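Local coordinates for citrate synthase (Metallosphaera sedula, PDB 6ABX), which probably catalyses the condensation of oxaloacetate with acetyl-CoA and water to citrate and CoA in the tricarboxylic acid cycle, at residues E229-V234 with F283-R288; T258-A263 with P304-Y309. One frame throughout, in Å; residues are numbered along the deposited sequence.

Contact 1: E229-V234 with F283-R288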
ATOM      1  N   GLU A 229     -33.825  10.381  11.804  1.00 23.36           N
ATOM      2  CA  GLU A 229     -34.317  10.251  13.192  1.00 25.65           C
ATOM      3  C   GLU A 229     -35.617   9.448  13.302  1.00 26.98           C
ATOM      4  O   GLU A 229     -35.719   8.546  14.149  1.00 25.26           O
ATOM      5  CB  GLU A 229     -34.568  11.607  13.850  1.00 32.18           C
ATOM      6  CG  GLU A 229     -33.315  12.326  14.276  1.00 37.56           C
ATOM      7  CD  GLU A 229     -33.544  13.394  15.334  1.00 46.30           C
ATOM      8  OE1 GLU A 229     -32.837  14.418  15.288  1.00 53.68           O
ATOM      9  OE2 GLU A 229     -34.436  13.199  16.201  1.00 51.38           O
ATOM     10  N   THR A 230     -36.654   9.818  12.547  1.00 24.34           N
ATOM     11  CA  THR A 230     -37.936   9.156  12.652  1.00 26.31           C
ATOM     12  C   THR A 230     -38.393   8.703  11.275  1.00 24.73           C
ATOM     13  O   THR A 230     -38.143   9.384  10.270  1.00 23.28           O
ATOM     14  CB  THR A 230     -39.007  10.082  13.240  1.00 30.77           C
ATOM     15  OG1 THR A 230     -39.212  11.119  12.284  1.00 30.84           O
ATOM     16  CG2 THR A 230     -38.636  10.738  14.552  1.00 31.68           C
ATOM     17  N   PRO A 231     -39.084   7.548  11.175  1.00 24.25           N
ATOM     18  CA  PRO A 231     -39.600   7.083   9.895  1.00 23.51           C
ATOM     19  C   PRO A 231     -40.470   8.092   9.116  1.00 24.72           C
ATOM     20  O   PRO A 231     -40.418   8.107   7.850  1.00 22.70           O
ATOM     21  CB  PRO A 231     -40.415   5.834  10.236  1.00 26.14           C
ATOM     22  CG  PRO A 231     -39.889   5.366  11.582  1.00 25.90           C
ATOM     23  CD  PRO A 231     -39.288   6.572  12.268  1.00 25.29           C
ATOM     24  N   ASP A 232     -41.225   8.924   9.851  1.00 25.62           N
ATOM     25  CA  ASP A 232     -42.167   9.907   9.262  1.00 28.61           C
ATOM     26  C   ASP A 232     -41.411  11.066   8.602  1.00 25.36           C
ATOM     27  O   ASP A 232     -42.001  11.772   7.735  1.00 23.97           O
ATOM     28  CB  ASP A 232     -43.119  10.495  10.311  1.00 32.29           C
ATOM     29  CG  ASP A 232     -44.291   9.588  10.659  1.00 41.08           C
ATOM     30  OD1 ASP A 232     -44.544   8.631   9.903  1.00 45.34           O
ATOM     31  OD2 ASP A 232     -44.959   9.860  11.679  1.00 54.03           O
ATOM     32  N   ASN A 233     -40.133  11.243   8.962  1.00 22.00           N
ATOM     33  CA  ASN A 233     -39.296  12.261   8.383  1.00 20.96           C
ATOM     34  C   ASN A 233     -38.550  11.770   7.119  1.00 17.39           C
ATOM     35  O   ASN A 233     -37.791  12.559   6.567  1.00 18.66           O
ATOM     36  CB  ASN A 233     -38.275  12.763   9.397  1.00 21.43           C
ATOM     37  CG  ASN A 233     -37.545  14.031   9.011  1.00 23.79           C
ATOM     38  OD1 ASN A 233     -38.151  14.987   8.514  1.00 25.51           O
ATOM     39  ND2 ASN A 233     -36.241  14.078   9.235  1.00 22.12           N
ATOM     40  N   VAL A 234     -38.741  10.532   6.647  1.00 15.57           N
ATOM     41  CA  VAL A 234     -37.928  10.046   5.552  1.00 15.85           C
ATOM     42  C   VAL A 234     -38.167  10.840   4.245  1.00 16.07           C
ATOM     43  O   VAL A 234     -37.205  11.260   3.555  1.00 15.22           O
ATOM     44  CB  VAL A 234     -38.192   8.561   5.305  1.00 15.80           C
ATOM     45  CG1 VAL A 234     -37.744   8.149   3.929  1.00 15.99           C
ATOM     46  CG2 VAL A 234     -37.558   7.728   6.403  1.00 17.22           C
ATOM     47  N   PHE A 283     -33.930   0.641  11.277  1.00 17.81           N
ATOM     48  CA  PHE A 283     -34.274  -0.240  10.192  1.00 20.28           C
ATOM     49  C   PHE A 283     -35.544   0.203   9.448  1.00 18.21           C
ATOM     50  O   PHE A 283     -35.600   0.029   8.243  1.00 19.28           O
ATOM     51  CB  PHE A 283     -34.426  -1.689  10.664  1.00 22.62           C
ATOM     52  CG  PHE A 283     -33.115  -2.421  10.622  1.00 24.44           C
ATOM     53  CD1 PHE A 283     -32.683  -2.981   9.431  1.00 27.36           C
ATOM     54  CD2 PHE A 283     -32.313  -2.520  11.751  1.00 29.45           C
ATOM     55  CE1 PHE A 283     -31.461  -3.630   9.386  1.00 27.55           C
ATOM     56  CE2 PHE A 283     -31.083  -3.158  11.696  1.00 26.74           C
ATOM     57  CZ  PHE A 283     -30.672  -3.716  10.510  1.00 27.65           C
ATOM     58  N   GLU A 284     -36.558   0.660  10.175  1.00 21.27           N
ATOM     59  CA  GLU A 284     -37.788   1.201   9.548  1.00 22.40           C
ATOM     60  C   GLU A 284     -37.391   2.342   8.604  1.00 20.28           C
ATOM     61  O   GLU A 284     -37.842   2.367   7.431  1.00 19.29           O
ATOM     62  CB  GLU A 284     -38.770   1.664  10.623  1.00 29.11           C
ATOM     63  CG  GLU A 284     -39.345   0.504  11.417  1.00 35.99           C
ATOM     64  CD  GLU A 284     -40.212   0.843  12.622  1.00 44.68           C
ATOM     65  OE1 GLU A 284     -40.342   2.044  12.961  1.00 47.22           O
ATOM     66  OE2 GLU A 284     -40.747  -0.108  13.235  1.00 49.24           O
ATOM     67  N   ILE A 285     -36.555   3.245   9.119  1.00 19.07           N
ATOM     68  CA  ILE A 285     -36.027   4.378   8.319  1.00 18.54           C
ATOM     69  C   ILE A 285     -35.338   3.860   7.064  1.00 17.38           C
ATOM     70  O   ILE A 285     -35.620   4.302   5.937  1.00 16.06           O
ATOM     71  CB  ILE A 285     -35.131   5.287   9.161  1.00 18.03           C
ATOM     72  CG1 ILE A 285     -35.939   6.017  10.228  1.00 19.52           C
ATOM     73  CG2 ILE A 285     -34.332   6.228   8.273  1.00 17.95           C
ATOM     74  CD1 ILE A 285     -35.110   6.714  11.246  1.00 19.49           C
ATOM     75  N   ALA A 286     -34.403   2.903   7.210  1.00 17.01           N
ATOM     76  CA  ALA A 286     -33.641   2.419   6.088  1.00 15.88           C
ATOM     77  C   ALA A 286     -34.550   1.803   5.005  1.00 16.27           C
ATOM     78  O   ALA A 286     -34.379   2.005   3.792  1.00 16.62           O
ATOM     79  CB  ALA A 286     -32.610   1.418   6.606  1.00 16.94           C
ATOM     80  N   ASN A 287     -35.540   1.033   5.439  1.00 17.77           N
ATOM     81  CA  ASN A 287     -36.448   0.364   4.543  1.00 21.18           C
ATOM     82  C   ASN A 287     -37.254   1.385   3.730  1.00 18.56           C
ATOM     83  O   ASN A 287     -37.406   1.220   2.501  1.00 18.93           O
ATOM     84  CB  ASN A 287     -37.315  -0.640   5.305  1.00 23.92           C
ATOM     85  CG  ASN A 287     -36.506  -1.887   5.645  1.00 32.75           C
ATOM     86  OD1 ASN A 287     -35.431  -2.151   5.064  1.00 36.73           O
ATOM     87  ND2 ASN A 287     -37.018  -2.668   6.577  1.00 38.54           N
ATOM     88  N   ARG A 288     -37.730   2.433   4.408  1.00 19.32           N
ATOM     89  CA  ARG A 288     -38.449   3.512   3.714  1.00 21.41           C
ATOM     90  C   ARG A 288     -37.553   4.255   2.731  1.00 18.40           C
ATOM     91  O   ARG A 288     -37.985   4.533   1.604  1.00 18.20           O
ATOM     92  CB  ARG A 288     -39.107   4.479   4.694  1.00 23.29           C
ATOM     93  CG  ARG A 288     -40.306   3.897   5.410  1.00 31.45           C
ATOM     94  CD  ARG A 288     -40.535   4.594   6.734  1.00 36.42           C
ATOM     95  NE  ARG A 288     -41.930   4.754   7.123  1.00 43.01           N
ATOM     96  CZ  ARG A 288     -42.599   5.907   6.989  1.00 46.33           C
ATOM     97  NH1 ARG A 288     -42.232   6.799   6.072  1.00 47.27           N
ATOM     98  NH2 ARG A 288     -43.609   6.166   7.791  1.00 43.85           N
TER
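The guanidinium of Arg-288 lies against the backbone of the 229-234 loop. One face is covered by the Pro-231 carbonyl, with Pro-231 C 3.6 Å above the plane and over its centre, and by Asp-232 N nearer the rim. Arg-288 NH1 is 2.9 Å from Pro-231 O, but the angle is too poor for a hydrogen bond. That oxygen already accepts from Val-234 N. Arg-288 NH2 forms a long salt bridge of 3.4 Å with Asp-232 OD1, the carboxylate and guanidinium planes standing 61° apart. The stronger partner is Glu-235, whose OE1 forms a salt bridge with Arg-288 NH1. The two acids therefore probably share the positive charge.

The loop joins helix 220-228 to helix 234-243, in the mainly helical citrate synthase fold, and packs on helix 277-297. Pro-231 fits among three side chains of that helix. Pro-231 CB touches Arg-288 NE, its CG lies 3.6 Å from Glu-284 OE1, and its CD lies across Ile-285 CG1. Ile-285 has CG1 beside its backbone N (chi1 -68°), and the extended branch carries CD1 to 3.5 Å from Glu-229 C. The other branch, Ile-285 CG2, meets Val-234 CG2 at 4.0 Å. Phe-225 and Ile-228 also pack against Ile-285.

Contact 2: T258-A263 with P304-Y309. With FLC (citrate anion), chain C.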
ATOM      1  N   THR A 258     -28.478  -3.744 -10.684  1.00 28.56           N
ATOM      2  CA  THR A 258     -29.624  -4.098  -9.933  1.00 26.70           C
ATOM      3  C   THR A 258     -29.194  -4.106  -8.457  1.00 24.34           C
ATOM      4  O   THR A 258     -28.076  -3.697  -8.140  1.00 22.16           O
ATOM      5  CB  THR A 258     -30.192  -5.429 -10.429  1.00 32.56           C
ATOM      6  OG1 THR A 258     -31.501  -5.541  -9.860  1.00 36.19           O
ATOM      7  CG2 THR A 258     -29.305  -6.596 -10.062  1.00 34.53           C
ATOM      8  N   MET A 259     -30.100  -4.519  -7.582  1.00 23.14           N
ATOM      9  CA  MET A 259     -29.843  -4.610  -6.121  1.00 26.15           C
ATOM     10  C   MET A 259     -28.547  -5.399  -5.954  1.00 20.65           C
ATOM     11  O   MET A 259     -28.389  -6.417  -6.594  1.00 19.97           O
ATOM     12  CB  MET A 259     -30.985  -5.360  -5.420  1.00 29.93           C
ATOM     13  CG  MET A 259     -30.789  -5.524  -3.910  1.00 35.50           C
ATOM     14  SD  MET A 259     -31.650  -4.238  -2.996  1.00 40.85           S
ATOM     15  CE  MET A 259     -31.472  -4.780  -1.297  1.00 33.96           C
ATOM     16  N   ASP A 260     -27.591  -4.873  -5.178  1.00 17.84           N
ATOM     17  CA  ASP A 260     -26.388  -5.624  -4.840  1.00 16.49           C
ATOM     18  C   ASP A 260     -26.817  -6.893  -4.110  1.00 15.05           C
ATOM     19  O   ASP A 260     -27.540  -6.854  -3.134  1.00 14.30           O
ATOM     20  CB  ASP A 260     -25.490  -4.725  -4.005  1.00 16.28           C
ATOM     21  CG  ASP A 260     -24.169  -5.264  -3.496  1.00 15.78           C
ATOM     22  OD1 ASP A 260     -23.981  -6.498  -3.421  1.00 14.18           O
ATOM     23  OD2 ASP A 260     -23.312  -4.414  -3.231  1.00 16.60           O
ATOM     24  N   PRO A 261     -26.363  -8.100  -4.503  1.00 15.78           N
ATOM     25  CA  PRO A 261     -26.805  -9.309  -3.807  1.00 16.06           C
ATOM     26  C   PRO A 261     -26.428  -9.317  -2.320  1.00 15.12           C
ATOM     27  O   PRO A 261     -27.160  -9.888  -1.496  1.00 14.68           O
ATOM     28  CB  PRO A 261     -26.033 -10.437  -4.508  1.00 15.87           C
ATOM     29  CG  PRO A 261     -24.911  -9.740  -5.247  1.00 17.04           C
ATOM     30  CD  PRO A 261     -25.442  -8.364  -5.609  1.00 16.27           C
ATOM     31  N   ARG A 262     -25.310  -8.650  -1.997  1.00 13.04           N
ATOM     32  CA  ARG A 262     -24.858  -8.580  -0.601  1.00 13.40           C
ATOM     33  C   ARG A 262     -25.845  -7.732   0.202  1.00 13.48           C
ATOM     34  O   ARG A 262     -26.143  -8.033   1.376  1.00 12.29           O
ATOM     35  CB  ARG A 262     -23.440  -8.023  -0.532  1.00 13.91           C
ATOM     36  CG  ARG A 262     -22.393  -8.828  -1.294  1.00 13.29           C
ATOM     37  CD  ARG A 262     -21.072  -8.113  -1.425  1.00 13.48           C
ATOM     38  NE  ARG A 262     -21.211  -6.932  -2.270  1.00 13.41           N
ATOM     39  CZ  ARG A 262     -20.239  -6.058  -2.494  1.00 13.95           C
ATOM     40  NH1 ARG A 262     -20.516  -4.924  -3.128  1.00 13.65           N
ATOM     41  NH2 ARG A 262     -19.030  -6.270  -1.997  1.00 13.75           N
ATOM     42  N   ALA A 263     -26.410  -6.685  -0.415  1.00 13.50           N
ATOM     43  CA  ALA A 263     -27.436  -5.874   0.246  1.00 14.36           C
ATOM     44  C   ALA A 263     -28.727  -6.670   0.490  1.00 14.26           C
ATOM     45  O   ALA A 263     -29.379  -6.529   1.526  1.00 15.27           O
ATOM     46  CB  ALA A 263     -27.755  -4.612  -0.562  1.00 14.18           C
ATOM     47  N   PRO A 304     -29.568  -0.017  -4.182  1.00 18.71           N
ATOM     48  CA  PRO A 304     -28.847  -0.112  -2.920  1.00 17.68           C
ATOM     49  C   PRO A 304     -27.604  -0.977  -3.114  1.00 18.49           C
ATOM     50  O   PRO A 304     -27.673  -2.039  -3.742  1.00 18.49           O
ATOM     51  CB  PRO A 304     -29.813  -0.720  -1.931  1.00 19.40           C
ATOM     52  CG  PRO A 304     -31.163  -0.546  -2.590  1.00 19.79           C
ATOM     53  CD  PRO A 304     -30.912  -0.565  -4.062  1.00 18.71           C
ATOM     54  N   ASN A 305     -26.510  -0.485  -2.545  1.00 17.87           N
ATOM     55  CA  ASN A 305     -25.202  -1.137  -2.471  1.00 18.34           C
ATOM     56  C   ASN A 305     -25.104  -1.868  -1.120  1.00 15.33           C
ATOM     57  O   ASN A 305     -25.882  -1.647  -0.210  1.00 15.84           O
ATOM     58  CB  ASN A 305     -24.105  -0.069  -2.549  1.00 22.24           C
ATOM     59  CG  ASN A 305     -22.731  -0.656  -2.795  1.00 32.97           C
ATOM     60  OD1 ASN A 305     -22.553  -1.435  -3.737  1.00 46.58           O
ATOM     61  ND2 ASN A 305     -21.770  -0.327  -1.942  1.00 38.69           N
ATOM     62  N   VAL A 306     -24.075  -2.698  -0.974  1.00 14.83           N
ATOM     63  CA  VAL A 306     -23.857  -3.403   0.306  1.00 16.32           C
ATOM     64  C   VAL A 306     -23.809  -2.417   1.488  1.00 14.47           C
ATOM     65  O   VAL A 306     -24.304  -2.734   2.575  1.00 16.22           O
ATOM     66  CB  VAL A 306     -22.568  -4.248   0.187  1.00 17.48           C
ATOM     67  CG1 VAL A 306     -21.336  -3.419  -0.158  1.00 19.29           C
ATOM     68  CG2 VAL A 306     -22.363  -5.125   1.399  1.00 18.44           C
ATOM     69  N   ASP A 307     -23.197  -1.245   1.294  1.00 15.61           N
ATOM     70  CA  ASP A 307     -23.067  -0.327   2.405  1.00 17.79           C
ATOM     71  C   ASP A 307     -24.350   0.454   2.717  1.00 19.21           C
ATOM     72  O   ASP A 307     -24.313   1.262   3.647  1.00 21.24           O
ATOM     73  CB  ASP A 307     -21.932   0.686   2.269  1.00 19.57           C
ATOM     74  CG  ASP A 307     -21.864   1.461   0.970  1.00 25.92           C
ATOM     75  OD1 ASP A 307     -22.852   1.465   0.236  1.00 27.62           O
ATOM     76  OD2 ASP A 307     -20.761   2.042   0.702  1.00 35.21           O
ATOM     77  N   PHE A 308     -25.487   0.174   2.057  1.00 16.32           N
ATOM     78  CA  PHE A 308     -26.731   0.706   2.539  1.00 15.19           C
ATOM     79  C   PHE A 308     -27.089   0.117   3.904  1.00 15.03           C
ATOM     80  O   PHE A 308     -27.598   0.830   4.794  1.00 14.71           O
ATOM     81  CB  PHE A 308     -27.820   0.435   1.509  1.00 15.44           C
ATOM     82  CG  PHE A 308     -29.110   1.149   1.807  1.00 15.00           C
ATOM     83  CD1 PHE A 308     -29.233   2.494   1.514  1.00 15.10           C
ATOM     84  CD2 PHE A 308     -30.154   0.501   2.437  1.00 14.49           C
ATOM     85  CE1 PHE A 308     -30.434   3.155   1.744  1.00 13.99           C
ATOM     86  CE2 PHE A 308     -31.343   1.172   2.710  1.00 15.52           C
ATOM     87  CZ  PHE A 308     -31.454   2.515   2.395  1.00 15.28           C
ATOM     88  N   TYR A 309     -26.888  -1.204   4.053  1.00 13.65           N
ATOM     89  CA  TYR A 309     -27.316  -1.946   5.259  1.00 14.70           C
ATOM     90  C   TYR A 309     -26.113  -2.315   6.153  1.00 13.84           C
ATOM     91  O   TYR A 309     -26.327  -2.548   7.323  1.00 14.71           O
ATOM     92  CB  TYR A 309     -28.060  -3.230   4.866  1.00 16.71           C
ATOM     93  CG  TYR A 309     -29.486  -2.966   4.443  1.00 17.29           C
ATOM     94  CD1 TYR A 309     -30.398  -2.449   5.348  1.00 19.60           C
ATOM     95  CD2 TYR A 309     -29.904  -3.180   3.149  1.00 19.73           C
ATOM     96  CE1 TYR A 309     -31.713  -2.177   4.982  1.00 22.31           C
ATOM     97  CE2 TYR A 309     -31.197  -2.834   2.751  1.00 19.56           C
ATOM     98  CZ  TYR A 309     -32.100  -2.348   3.672  1.00 21.46           C
ATOM     99  OH  TYR A 309     -33.375  -2.023   3.258  1.00 27.77           O
TER
HETATM  100  CAC FLC C 401     -15.693  -2.514  -5.635  1.00 27.35           C
HETATM  101  CA  FLC C 401     -16.175  -1.693  -4.479  1.00 26.33           C
HETATM  102  CB  FLC C 401     -17.263  -2.048  -3.499  1.00 34.78           C
HETATM  103  CBC FLC C 401     -18.526  -1.224  -3.255  1.00 38.80           C
HETATM  104  CG  FLC C 401     -17.051  -2.726  -2.319  1.00 29.60           C
HETATM  105  CGC FLC C 401     -16.016  -3.751  -2.490  1.00 23.28           C
HETATM  106  OA1 FLC C 401     -15.082  -1.720  -6.439  1.00 24.30           O
HETATM  107  OA2 FLC C 401     -15.755  -3.815  -5.716  1.00 22.82           O
HETATM  108  OB1 FLC C 401     -18.529   0.005  -3.518  1.00 36.39           O
HETATM  109  OB2 FLC C 401     -19.539  -1.711  -2.675  1.00 46.04           O
HETATM  110  OG1 FLC C 401     -14.809  -3.606  -2.678  1.00 21.34           O
HETATM  111  OG2 FLC C 401     -16.539  -4.770  -2.279  1.00 19.94           O
HETATM  112  OHB FLC C 401     -17.926  -3.167  -4.200  1.00 33.18           O
HETATM  113  O   HOH W   1     -26.278  -2.100  -6.430  1.00 26.68           O
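Asp-260 meets the 304-309 loop and caps its own helix. It is the N-cap of helix 261-270, and the loop belongs to the citrate-binding site of the citrate synthase fold. The backbone N of Asp-260 gives a straight hydrogen bond (169°) to Pro-304 O. Asp-260 CB packs 3.5 Å from the same Pro-304 O. With CG anti to the backbone N (chi1 179°), the carboxylate reaches Arg-262 and Val-306. OD1 takes two bonds: Arg-262 N comes from above the carboxylate plane as the capping bond, and Arg-262 NE lies on the syn lone pair of OD1. OD2 also takes two. Arg-262 NH1 meets Asp-260 OD2 on the syn side, 2.8 Å away. Val-306 N reaches Asp-260 OD2 from well above the carboxylate plane, at 2.9 Å. Arg-262 is thus gripped side-on through NE and NH1. Putting an alanine here would remove the carboxylate, and would probably leave the Arg-262 guanidinium freer to turn and Val-306 N without its acceptor.

Val-306 CG1 lies 3.4 Å above one face of the guanidinium, toward the rim. Arg-262 NH2 reaches citrate OG2 at 2.9 Å, while NH1 makes weak bonds to citrate OHB and OB2. His-179 and Arg-332 also hydrogen-bond the citrate, as does Arg-351 of the second subunit. Away from the ligand, Met-259 SD packs on Pro-304 CG. Asn-305 ND2 gives its hydrogens to Asp-307 OD1, a predicted active-site residue, and to citrate OB2, the latter at 2.7 Å.

Overall arrangement
The centres of contacts 1 and 2 are 18 Å apart, and their segments alternate along the chain. The two contacts meet where helix 277-297 packs on segment 304-309. Asn-287 OD1 and Tyr-309 OH are 2.7 Å apart, a probable hydrogen bond. Ala-286 O lies 3.3 Å from Phe-308 CZ, and Ala-286 CB packs on Tyr-309 CE1. Contact 2 is buried and holds citrate. Contact 1 is partly buried and farther out, about 26 Å from the chain centre against about 14 Å. Contact 2 touches acetyl-CoA-binding Phe-251 through Pro-304 and Phe-308. In contact 1 the Val-234 side chain is about 8 Å from that of Leu-248, another acetyl-CoA-binding residue.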